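Local coordinates for fucoxanthin chlorophyll a/c-binding protein Lhcq3 (Chaetoceros gracilis, PDB 6L4U) that binds chlorophyll a, chlorophyll c and carotenoids, and probably harvests light and passes the excitation energy on toward a photosystem, at residues Ala64-His69 with Asn174-Met179; Leu75-Tyr80 with Met183-Ala188. All blocks are in the same frame, centred on the assembly; numbering follows the deposited sequence.

Contact 1: residues Ala64-His69 with Asn174-Met179. With CLA (chlorophyll a), chain B.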
loop_
_atom_site.group_PDB
_atom_site.type_symbol
_atom_site.label_atom_id
_atom_site.label_comp_id
_atom_site.label_asym_id
_atom_site.label_seq_id
_atom_site.Cartn_x
_atom_site.Cartn_y
_atom_site.Cartn_z
ATOM N N ALA X 64 -59.734 54.130 7.435
ATOM C CA ALA X 64 -58.548 54.629 8.114
ATOM C C ALA X 64 -57.530 55.196 7.145
ATOM O O ALA X 64 -56.793 56.119 7.508
ATOM C CB ALA X 64 -57.909 53.516 8.936
ATOM N N SER X 65 -57.475 54.674 5.925
ATOM C CA SER X 65 -56.574 55.241 4.937
ATOM C C SER X 65 -57.093 56.558 4.390
ATOM O O SER X 65 -56.294 57.439 4.064
ATOM C CB SER X 65 -56.353 54.263 3.794
ATOM O OG SER X 65 -55.626 54.912 2.778
ATOM N N GLU X 66 -58.415 56.703 4.259
ATOM C CA GLU X 66 -58.983 57.994 3.887
ATOM C C GLU X 66 -58.776 59.016 4.991
ATOM O O GLU X 66 -58.483 60.185 4.719
ATOM C CB GLU X 66 -60.470 57.847 3.579
ATOM C CG GLU X 66 -61.122 59.111 3.046
ATOM C CD GLU X 66 -62.623 58.985 2.930
ATOM O OE1 GLU X 66 -63.242 58.400 3.838
ATOM O OE2 GLU X 66 -63.185 59.471 1.930
ATOM N N LEU X 67 -58.911 58.583 6.244
ATOM C CA LEU X 67 -58.704 59.477 7.374
ATOM C C LEU X 67 -57.244 59.888 7.496
ATOM O O LEU X 67 -56.946 61.031 7.849
ATOM C CB LEU X 67 -59.184 58.803 8.655
ATOM C CG LEU X 67 -59.142 59.650 9.920
ATOM C CD1 LEU X 67 -60.155 60.764 9.820
ATOM C CD2 LEU X 67 -59.400 58.791 11.136
ATOM N N LYS X 68 -56.318 58.982 7.183
ATOM C CA LYS X 68 -54.910 59.345 7.272
ATOM C C LYS X 68 -54.449 60.124 6.052
ATOM O O LYS X 68 -53.576 60.988 6.173
ATOM C CB LYS X 68 -54.042 58.108 7.470
ATOM C CG LYS X 68 -52.679 58.442 8.038
ATOM C CD LYS X 68 -51.783 57.246 8.081
ATOM C CE LYS X 68 -52.108 56.373 9.264
ATOM N NZ LYS X 68 -51.307 55.124 9.210
ATOM N N HIS X 69 -55.009 59.837 4.874
ATOM C CA HIS X 69 -54.740 60.676 3.711
ATOM C C HIS X 69 -55.304 62.071 3.904
ATOM O O HIS X 69 -54.735 63.044 3.400
ATOM C CB HIS X 69 -55.340 60.065 2.449
ATOM C CG HIS X 69 -54.457 59.073 1.762
ATOM N ND1 HIS X 69 -54.522 57.722 2.021
ATOM C CD2 HIS X 69 -53.521 59.226 0.798
ATOM C CE1 HIS X 69 -53.649 57.088 1.261
ATOM N NE2 HIS X 69 -53.026 57.977 0.511
ATOM N N ASN X 174 -63.122 67.987 5.148
ATOM C CA ASN X 174 -61.944 68.834 5.009
ATOM C C ASN X 174 -60.741 68.021 4.566
ATOM O O ASN X 174 -59.821 68.561 3.948
ATOM C CB ASN X 174 -61.649 69.565 6.317
ATOM C CG ASN X 174 -62.657 70.657 6.612
ATOM O OD1 ASN X 174 -62.404 71.837 6.364
ATOM N ND2 ASN X 174 -63.811 70.268 7.136
ATOM N N GLY X 175 -60.734 66.723 4.865
ATOM C CA GLY X 175 -59.707 65.862 4.313
ATOM C C GLY X 175 -59.895 65.621 2.830
ATOM O O GLY X 175 -58.926 65.638 2.067
ATOM N N ARG X 176 -61.147 65.405 2.402
ATOM C CA ARG X 176 -61.450 65.190 0.988
ATOM C C ARG X 176 -61.093 66.407 0.147
ATOM O O ARG X 176 -60.642 66.269 -0.994
ATOM C CB ARG X 176 -62.934 64.877 0.801
ATOM C CG ARG X 176 -63.429 63.548 1.315
ATOM C CD ARG X 176 -64.931 63.655 1.486
ATOM N NE ARG X 176 -65.499 62.635 2.351
ATOM C CZ ARG X 176 -66.343 61.687 1.956
ATOM N NH1 ARG X 176 -66.730 61.570 0.667
ATOM N NH2 ARG X 176 -66.785 60.826 2.863
ATOM N N LEU X 177 -61.286 67.606 0.695
ATOM C CA LEU X 177 -61.008 68.815 -0.067
ATOM C C LEU X 177 -59.516 69.114 -0.101
ATOM O O LEU X 177 -58.991 69.567 -1.125
ATOM C CB LEU X 177 -61.783 69.990 0.528
ATOM C CG LEU X 177 -61.621 71.353 -0.141
ATOM C CD1 LEU X 177 -61.941 71.257 -1.618
ATOM C CD2 LEU X 177 -62.512 72.376 0.536
ATOM N N ALA X 178 -58.815 68.865 1.004
ATOM C CA ALA X 178 -57.386 69.138 1.043
ATOM C C ALA X 178 -56.579 68.156 0.207
ATOM O O ALA X 178 -55.490 68.509 -0.247
ATOM C CB ALA X 178 -56.881 69.128 2.481
ATOM N N MET X 179 -57.085 66.938 -0.003
ATOM C CA MET X 179 -56.406 65.987 -0.874
ATOM C C MET X 179 -56.475 66.409 -2.332
ATOM O O MET X 179 -55.515 66.203 -3.081
ATOM C CB MET X 179 -57.002 64.592 -0.699
ATOM C CG MET X 179 -56.397 63.831 0.453
ATOM S SD MET X 179 -57.561 62.832 1.362
ATOM C CE MET X 179 -57.784 61.562 0.175
HETATM MG MG CLA B . -63.407 58.946 -0.129
HETATM C CHA CLA B . -66.545 57.763 0.648
HETATM C CHB CLA B . -62.142 55.951 0.803
HETATM C CHC CLA B . -60.467 59.981 -1.326
HETATM C CHD CLA B . -65.010 61.943 -1.580
HETATM N NA CLA B . -64.190 57.155 0.548
HETATM C C1A CLA B . -65.388 56.827 0.836
HETATM C C2A CLA B . -65.587 55.445 1.380
HETATM C C3A CLA B . -64.170 54.949 1.501
HETATM C C4A CLA B . -63.454 56.106 0.908
HETATM C CMA CLA B . -63.782 54.812 2.966
HETATM C CAA CLA B . -66.149 54.722 0.143
HETATM C CBA CLA B . -66.118 53.198 0.077
HETATM C CGA CLA B . -65.017 52.653 -0.817
HETATM O O1A CLA B . -64.704 51.486 -0.751
HETATM O O2A CLA B . -64.234 53.487 -1.709
HETATM N NB CLA B . -61.567 58.082 -0.228
HETATM C C1B CLA B . -61.192 56.898 0.227
HETATM C C2B CLA B . -59.763 56.560 0.025
HETATM C C3B CLA B . -59.272 57.788 -0.632
HETATM C C4B CLA B . -60.477 58.646 -0.726
HETATM C CMB CLA B . -59.022 55.311 0.402
HETATM C CAB CLA B . -57.913 58.129 -1.100
HETATM C CBB CLA B . -56.895 58.127 -0.279
HETATM N NC CLA B . -62.886 60.584 -1.259
HETATM C C1C CLA B . -61.612 60.866 -1.558
HETATM C C2C CLA B . -61.386 62.191 -2.183
HETATM C C3C CLA B . -62.739 62.756 -2.252
HETATM C C4C CLA B . -63.568 61.680 -1.666
HETATM C CMC CLA B . -60.108 62.830 -2.633
HETATM C CAC CLA B . -63.176 64.086 -2.799
HETATM C CBC CLA B . -63.459 63.825 -4.261
HETATM N ND CLA B . -65.249 59.703 -0.508
HETATM C C1D CLA B . -65.833 60.943 -0.914
HETATM C C2D CLA B . -67.261 61.118 -0.590
HETATM C C3D CLA B . -67.541 59.795 0.027
HETATM C C4D CLA B . -66.355 59.082 0.040
HETATM C CMD CLA B . -68.293 62.181 -0.828
HETATM C CAD CLA B . -68.578 58.955 0.664
HETATM O OBD CLA B . -69.803 59.291 0.835
HETATM C CBD CLA B . -67.968 57.681 1.089
HETATM C CGD CLA B . -68.020 57.615 2.579
HETATM O O1D CLA B . -67.293 58.308 3.265
HETATM O O2D CLA B . -68.912 56.673 3.217
HETATM C CED CLA B . -68.616 56.253 4.542
HETATM C C1 CLA B . -62.841 53.188 -1.750
HETATM C C2 CLA B . -62.024 54.323 -2.317
HETATM C C3 CLA B . -60.804 54.113 -2.837
HETATM C C4 CLA B . -60.201 52.735 -2.857
HETATM C C5 CLA B . -60.042 55.292 -3.394
HETATM C C6 CLA B . -58.661 54.943 -3.931
HETATM C C7 CLA B . -58.316 55.732 -5.190
HETATM C C8 CLA B . -58.984 55.189 -6.447
HETATM C C9 CLA B . -58.836 53.677 -6.561
HETATM C C10 CLA B . -58.365 55.865 -7.663
HETATM C C11 CLA B . -58.632 57.360 -7.639
HETATM C C12 CLA B . -57.835 58.102 -8.701
HETATM C C13 CLA B . -58.568 59.384 -9.071
HETATM C C14 CLA B . -59.421 59.185 -10.318
HETATM C C15 CLA B . -57.576 60.525 -9.257
HETATM C C16 CLA B . -58.285 61.864 -9.113
HETATM C C17 CLA B . -57.346 62.966 -8.634
HETATM C C18 CLA B . -58.038 63.860 -7.608
HETATM C C19 CLA B . -59.337 64.442 -8.146
HETATM C C20 CLA B . -57.120 64.974 -7.127
#
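The helical segments that bring E66 and H69 to R176 and M179 run with their N-to-C directions 62° apart, their axes approaching to 9.2 Å. G175, lacking a side chain, keeps the facing surface of 174-179 low. E66, extended with CG anti to the backbone N (chi1 -174°), reaches the chlorophyll a magnesium, which OE2 ligates at 2.1 Å; a hard, negatively charged oxygen suits magnesium. R176 brings its guanidinium toward the same carboxylate and would partly balance its charge, but the group is modelled too close to ring D for its placement to be trusted. Beside this site M179 lies against H69: CG is 3.5 Å from H69 O, while the bent chain carries CE to 3.7 Å from H69 CB and against the macrocycle. H69 ND1 bonds to S65 O at 2.7 Å, in the imidazole plane, which fixes the ring's rotation while NE2 ligates the magnesium of another chlorophyll a. The first chlorophyll's vinyl carbon CBB lies over one face of this ring, toward its rim. Around the pair, K68 of helix 56-85 forms a salt bridge to E130 on helix 116-134, E66 also packs on L172, and M179 on A73.

Contact 2: residues Leu75-Tyr80 with Met183-Ala188. With CLA (chlorophyll a), chain C.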
loop_
_atom_site.group_PDB
_atom_site.type_symbol
_atom_site.label_atom_id
_atom_site.label_comp_id
_atom_site.label_asym_id
_atom_site.label_seq_id
_atom_site.Cartn_x
_atom_site.Cartn_y
_atom_site.Cartn_z
ATOM N N LEU X 75 -52.456 68.945 6.588
ATOM C CA LEU X 75 -51.152 69.473 6.955
ATOM C C LEU X 75 -50.322 69.832 5.734
ATOM O O LEU X 75 -49.414 70.657 5.837
ATOM C CB LEU X 75 -50.387 68.459 7.805
ATOM C CG LEU X 75 -50.963 68.076 9.166
ATOM C CD1 LEU X 75 -50.115 66.990 9.795
ATOM C CD2 LEU X 75 -51.063 69.277 10.078
ATOM N N ALA X 76 -50.620 69.240 4.580
ATOM C CA ALA X 76 -49.822 69.499 3.392
ATOM C C ALA X 76 -50.327 70.708 2.622
ATOM O O ALA X 76 -49.525 71.467 2.067
ATOM C CB ALA X 76 -49.803 68.269 2.490
ATOM N N THR X 77 -51.647 70.883 2.560
ATOM C CA THR X 77 -52.212 72.074 1.937
ATOM C C THR X 77 -51.838 73.324 2.720
ATOM O O THR X 77 -51.456 74.343 2.134
ATOM C CB THR X 77 -53.730 71.933 1.849
ATOM O OG1 THR X 77 -54.056 70.774 1.076
ATOM C CG2 THR X 77 -54.351 73.154 1.206
ATOM N N THR X 78 -51.865 73.235 4.047
ATOM C CA THR X 78 -51.539 74.384 4.879
ATOM C C THR X 78 -50.040 74.646 4.889
ATOM O O THR X 78 -49.608 75.805 4.866
ATOM C CB THR X 78 -52.085 74.148 6.285
ATOM O OG1 THR X 78 -53.506 74.012 6.199
ATOM C CG2 THR X 78 -51.757 75.292 7.220
ATOM N N GLY X 79 -49.233 73.585 4.872
ATOM C CA GLY X 79 -47.792 73.759 4.812
ATOM C C GLY X 79 -47.314 74.361 3.507
ATOM O O GLY X 79 -46.282 75.032 3.472
ATOM N N TYR X 80 -48.058 74.148 2.424
ATOM C CA TYR X 80 -47.745 74.835 1.179
ATOM C C TYR X 80 -48.255 76.267 1.184
ATOM O O TYR X 80 -47.614 77.149 0.603
ATOM C CB TYR X 80 -48.329 74.076 -0.009
ATOM C CG TYR X 80 -47.573 74.299 -1.296
ATOM C CD1 TYR X 80 -46.498 73.490 -1.640
ATOM C CD2 TYR X 80 -47.929 75.321 -2.163
ATOM C CE1 TYR X 80 -45.800 73.692 -2.815
ATOM C CE2 TYR X 80 -47.237 75.531 -3.340
ATOM C CZ TYR X 80 -46.176 74.713 -3.660
ATOM O OH TYR X 80 -45.486 74.920 -4.830
ATOM N N MET X 183 -52.961 67.939 -4.313
ATOM C CA MET X 183 -52.728 67.405 -5.649
ATOM C C MET X 183 -52.835 68.494 -6.706
ATOM O O MET X 183 -52.230 68.376 -7.775
ATOM C CB MET X 183 -53.708 66.271 -5.953
ATOM C CG MET X 183 -53.354 64.937 -5.311
ATOM S SD MET X 183 -51.584 64.600 -5.239
ATOM C CE MET X 183 -51.251 64.144 -6.937
ATOM N N SER X 184 -53.594 69.556 -6.428
ATOM C CA SER X 184 -53.611 70.701 -7.330
ATOM C C SER X 184 -52.349 71.536 -7.193
ATOM O O SER X 184 -51.893 72.126 -8.177
ATOM C CB SER X 184 -54.835 71.569 -7.062
ATOM O OG SER X 184 -54.610 72.426 -5.959
ATOM N N PHE X 185 -51.771 71.592 -5.994
ATOM C CA PHE X 185 -50.606 72.441 -5.762
ATOM C C PHE X 185 -49.363 71.856 -6.412
ATOM O O PHE X 185 -48.518 72.597 -6.925
ATOM C CB PHE X 185 -50.361 72.627 -4.263
ATOM C CG PHE X 185 -51.391 73.477 -3.554
ATOM C CD1 PHE X 185 -52.365 74.182 -4.248
ATOM C CD2 PHE X 185 -51.373 73.564 -2.175
ATOM C CE1 PHE X 185 -53.295 74.949 -3.578
ATOM C CE2 PHE X 185 -52.297 74.331 -1.505
ATOM C CZ PHE X 185 -53.261 75.021 -2.204
ATOM N N ILE X 186 -49.236 70.528 -6.392
ATOM C CA ILE X 186 -48.124 69.864 -7.062
ATOM C C ILE X 186 -48.313 69.920 -8.571
ATOM O O ILE X 186 -47.345 70.097 -9.322
ATOM C CB ILE X 186 -48.010 68.418 -6.548
ATOM C CG1 ILE X 186 -47.833 68.413 -5.032
ATOM C CG2 ILE X 186 -46.830 67.700 -7.176
ATOM C CD1 ILE X 186 -48.077 67.067 -4.408
ATOM N N SER X 187 -49.557 69.800 -9.038
ATOM C CA SER X 187 -49.830 69.861 -10.470
ATOM C C SER X 187 -49.626 71.269 -11.013
ATOM O O SER X 187 -49.225 71.442 -12.168
ATOM C CB SER X 187 -51.251 69.383 -10.748
ATOM O OG SER X 187 -51.546 69.452 -12.129
ATOM N N ALA X 188 -49.898 72.286 -10.194
ATOM C CA ALA X 188 -49.636 73.657 -10.613
ATOM C C ALA X 188 -48.151 73.980 -10.575
ATOM O O ALA X 188 -47.682 74.816 -11.355
ATOM C CB ALA X 188 -50.405 74.636 -9.730
HETATM MG MG CLA C . -44.002 73.284 7.356
HETATM C CHA CLA C . -41.089 75.041 7.864
HETATM C CHB CLA C . -42.148 70.759 6.085
HETATM C CHC CLA C . -46.780 71.376 7.455
HETATM C CHD CLA C . -45.819 75.989 9.105
HETATM N NA CLA C . -41.984 72.928 7.068
HETATM C C1A CLA C . -40.975 73.694 7.217
HETATM C C2A CLA C . -39.640 73.136 6.805
HETATM C C3A CLA C . -40.030 71.824 6.183
HETATM C C4A CLA C . -41.492 71.847 6.464
HETATM C CMA CLA C . -39.783 71.883 4.684
HETATM C CAA CLA C . -38.894 72.416 7.941
HETATM C CBA CLA C . -38.750 72.933 9.371
HETATM C CGA CLA C . -39.960 72.804 10.276
HETATM O O1A CLA C . -39.886 73.225 11.416
HETATM O O2A CLA C . -41.227 72.217 9.875
HETATM N NB CLA C . -44.388 71.348 6.854
HETATM C C1B CLA C . -43.571 70.483 6.264
HETATM C C2B CLA C . -44.173 69.182 5.879
HETATM C C3B CLA C . -45.575 69.390 6.310
HETATM C C4B CLA C . -45.577 70.756 6.890
HETATM C CMB CLA C . -43.522 67.999 5.215
HETATM C CAB CLA C . -46.747 68.494 6.216
HETATM C CBB CLA C . -47.099 67.941 5.078
HETATM N NC CLA C . -45.880 73.629 8.125
HETATM C C1C CLA C . -46.864 72.717 8.056
HETATM C C2C CLA C . -48.148 73.146 8.657
HETATM C C3C CLA C . -47.856 74.509 9.138
HETATM C C4C CLA C . -46.438 74.696 8.752
HETATM C CMC CLA C . -49.438 72.382 8.751
HETATM C CAC CLA C . -48.771 75.470 9.848
HETATM C CBC CLA C . -48.594 75.174 11.319
HETATM N ND CLA C . -43.657 75.056 8.295
HETATM C C1D CLA C . -44.376 76.125 8.926
HETATM C C2D CLA C . -43.555 77.291 9.345
HETATM C C3D CLA C . -42.216 76.825 8.896
HETATM C C4D CLA C . -42.377 75.572 8.332
HETATM C CMD CLA C . -43.799 78.612 10.017
HETATM C CAD CLA C . -40.773 77.158 8.828
HETATM O OBD CLA C . -40.222 78.234 9.243
HETATM C CBD CLA C . -40.052 76.063 8.156
HETATM C CGD CLA C . -39.535 76.631 6.874
HETATM O O1D CLA C . -38.339 76.686 6.668
HETATM O O2D CLA C . -40.450 77.111 5.859
HETATM C CED CLA C . -39.975 77.279 4.527
HETATM C C1 CLA C . -42.398 72.756 10.486
HETATM C C2 CLA C . -43.295 71.701 11.084
HETATM C C3 CLA C . -44.481 72.019 11.628
HETATM C C4 CLA C . -44.959 73.439 11.685
HETATM C C5 CLA C . -45.357 70.946 12.220
HETATM C C6 CLA C . -46.252 70.264 11.195
HETATM C C7 CLA C . -47.626 69.971 11.786
HETATM C C8 CLA C . -47.549 69.085 13.026
HETATM C C9 CLA C . -47.072 67.684 12.666
HETATM C C10 CLA C . -48.920 69.005 13.684
HETATM C C11 CLA C . -48.965 69.674 15.057
HETATM C C12 CLA C . -48.887 71.202 15.005
HETATM C C13 CLA C . -50.226 71.937 14.848
HETATM C C14 CLA C . -51.418 71.172 15.420
HETATM C C15 CLA C . -50.477 72.317 13.390
HETATM C C16 CLA C . -51.376 73.541 13.272
HETATM C C17 CLA C . -52.225 73.498 12.006
HETATM C C18 CLA C . -53.110 74.736 11.874
HETATM C C19 CLA C . -52.283 75.992 11.626
HETATM C C20 CLA C . -54.008 74.916 13.092
#
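F185 is the residue through which 183-188 meets T77 and Y80. The segment starts with M183, whose flexible, apolar chain turns to the carotenoid and chlorophyll pockets instead of to 75-80. S184 follows, its small hydroxyl tied back to A181 O in its own helix. F185 then points toward the other helix, its CG anti to the carbonyl carbon (chi1 -70°), and its ring touches two side chains about one turn apart, T77 and Y80. T77 CG2 meets CE2 of F185 at 3.6 Å, the side chains crossing at about a right angle, and T77 O lies at the rim of that ring, in its plane. Threonine suits this place because its methyl touches the aromatic ring while OG1 bonds to A73 O. Y80 slides past F185 in the opposite direction: Y80 CB is 3.8 Å from F185 CD2, the rings are inclined at 33° with centroids 5.5 Å apart, and F185 CB sits over the outer part of one face of the tyrosine ring. I186 packs on L108 of helix 107-110. S187 makes a weak hydrogen bond to S194, and the small A188 lets V195 and F204 pack close against it; the F204 ring also stands edge-to-face to F185. On another side of 75-80, G79 lets a chlorophyll a macrocycle approach, with C1C 3.5 Å from G79 CA. Such apolar and aromatic contact between two long crossed helices, with pigments packed against the helices, belongs to the chlorophyll a/b-binding protein fold.

From the N terminus, helix 56-85 supplies first 64-69 and then 75-80. The chain next passes through the short helices 99-103 and 107-110 and through helix 116-134, and returns as helix 161-190, which offers 174-179 before 183-188. Contact 1 therefore closes a loop of about a hundred residues, and contact 2 closes another of nearly the same length; the two cross, because their segments alternate along the sequence. Their centres lie 13 Å apart along the same helix pair, and T77 OG1 packs 3.0 Å from A178 O between them. Contact 1 joins the helices at a magnesium site, contact 2 nearer the C-terminal tail.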